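Local coordinates for protein Xaa-Pro dipeptidase (Mycobacterium tuberculosis, PDB 5E2C) that probably acts as a metal-dependent exopeptidase of the aminopeptidase type, the fragment here being its creatinase/prolidase-like N-terminal domain, at residues S32-S37 with L52-R57. Sequence-based numbering, arbitrary orientation.
Sequences SGFSGS and LATDGR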
# COMPACT_ATOMS: atom_id res chain seq x y z
N SER A 32 -0.91 13.54 -17.29
CA SER A 32 -2.00 14.52 -17.31
C SER A 32 -1.55 15.97 -17.14
O SER A 32 -2.31 16.87 -17.43
CB SER A 32 -3.00 14.21 -16.21
OG SER A 32 -2.47 14.56 -14.94
N GLY A 33 -0.35 16.18 -16.63
CA GLY A 33 0.11 17.53 -16.28
C GLY A 33 -0.41 18.03 -14.94
O GLY A 33 -0.01 19.11 -14.47
N PHE A 34 -1.24 17.24 -14.27
CA PHE A 34 -1.80 17.64 -12.97
C PHE A 34 -0.83 17.31 -11.85
O PHE A 34 -0.38 16.17 -11.73
CB PHE A 34 -3.13 16.94 -12.74
CG PHE A 34 -3.73 17.22 -11.40
CD1 PHE A 34 -4.17 18.50 -11.09
CD2 PHE A 34 -3.83 16.23 -10.44
CE1 PHE A 34 -4.74 18.77 -9.86
CE2 PHE A 34 -4.39 16.50 -9.20
CZ PHE A 34 -4.84 17.77 -8.90
N SER A 35 -0.52 18.30 -11.01
CA SER A 35 0.52 18.21 -9.98
C SER A 35 -0.01 18.28 -8.54
O SER A 35 0.78 18.41 -7.60
CB SER A 35 1.56 19.31 -10.21
OG SER A 35 0.99 20.58 -10.02
N GLY A 36 -1.33 18.22 -8.37
CA GLY A 36 -1.91 18.22 -7.03
C GLY A 36 -1.53 17.00 -6.22
O GLY A 36 -1.23 15.93 -6.77
N SER A 37 -1.54 17.16 -4.90
CA SER A 37 -1.07 16.13 -3.98
C SER A 37 -2.05 14.98 -3.80
O SER A 37 -1.74 14.00 -3.14
CB SER A 37 -0.80 16.75 -2.61
OG SER A 37 -2.03 17.00 -1.96
N LEU A 52 -9.71 12.24 -15.03
CA LEU A 52 -8.92 12.63 -13.86
C LEU A 52 -9.87 12.81 -12.68
O LEU A 52 -10.95 13.33 -12.85
CB LEU A 52 -8.18 13.94 -14.14
CG LEU A 52 -7.29 14.50 -13.04
CD1 LEU A 52 -6.04 13.66 -12.87
CD2 LEU A 52 -6.89 15.92 -13.42
N ALA A 53 -9.47 12.33 -11.51
CA ALA A 53 -10.20 12.59 -10.28
C ALA A 53 -9.28 13.23 -9.25
O ALA A 53 -8.13 12.80 -9.06
CB ALA A 53 -10.82 11.32 -9.72
N THR A 54 -9.80 14.26 -8.60
CA THR A 54 -9.11 14.90 -7.48
C THR A 54 -10.14 15.40 -6.49
O THR A 54 -11.33 15.18 -6.68
CB THR A 54 -8.17 16.02 -7.97
OG1 THR A 54 -7.40 16.50 -6.86
CG2 THR A 54 -8.95 17.17 -8.58
N ASP A 55 -9.71 16.02 -5.42
CA ASP A 55 -10.67 16.54 -4.45
C ASP A 55 -10.86 18.05 -4.62
O ASP A 55 -10.20 18.69 -5.45
CB ASP A 55 -10.27 16.15 -3.03
CG ASP A 55 -8.93 16.71 -2.61
OD1 ASP A 55 -8.86 17.92 -2.39
OD2 ASP A 55 -7.95 15.94 -2.45
N GLY A 56 -11.79 18.61 -3.87
CA GLY A 56 -12.20 20.02 -4.03
C GLY A 56 -11.10 21.06 -3.87
O GLY A 56 -11.21 22.16 -4.42
N ARG A 57 -10.03 20.73 -3.15
CA ARG A 57 -8.90 21.65 -2.95
C ARG A 57 -8.28 22.01 -4.31
O ARG A 57 -7.71 23.08 -4.49
CB ARG A 57 -7.82 21.01 -2.06
CG ARG A 57 -8.24 20.67 -0.62
CD ARG A 57 -7.15 19.88 0.12
NE ARG A 57 -6.89 18.57 -0.44
CZ ARG A 57 -5.89 17.76 -0.10
NH1 ARG A 57 -5.01 18.10 0.82
NH2 ARG A 57 -5.77 16.57 -0.69
O HOH W 1 -3.42 14.89 -0.04
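Residues 32-37, which leave the end of helix 25-32 as an irregular loop, run 33° from the end-to-end direction of residues 52-57, the end of strand 51-54 and the turn after it; no direct hydrogen bond joins the two, and the nearest CA atoms, of Ser32 and Leu52, are 8.0 Å apart. Phe34 bridges that distance. With CG anti to the backbone N (chi1 177°), its side chain reaches toward the strand and meets Leu52 at about a right angle, Phe34 CB lying 4.0 Å from Leu52 CD2. Farther out, the ring tip settles against Thr54, where Phe34 CZ approaches Thr54 OG1 to 3.5 Å and Thr54 CB also touches; that hydroxyl is hydrogen-bonded to the carbonyl of Asn38. The backbone N of Gly36 lies 3.5 Å above the plane of the Phe34 ring, over its centre. In this Creatinase/Prolidase N-terminal domain, a mixed sheet packed with helices, the contact packs the loop between helix 25-32 and strand 40-44 against strand 51-54, and Ala62 of helix 59-65 packs against Phe34, Leu52 and Thr54 alike. Ser32 forms an ST turn, its OG accepting from Phe34 N at 3.0 Å while also bonded to the carbonyl of Val28. At the exposed end, a water links Ser37 OG, which is also hydrogen-bonded to Tyr58 OH, to Arg57 NH2, which donates to the water over 3.0 Å. Arg57 forms a side-on salt bridge to Asp55: NE of Arg57 meets OD1 of Asp55 at 2.8 Å in a nearly straight bond (170°), and NH2 meets OD2. Asp55 OD1 also accepts from Arg57 N in an Asx turn, and its OD2 bonds Asn38 ND2.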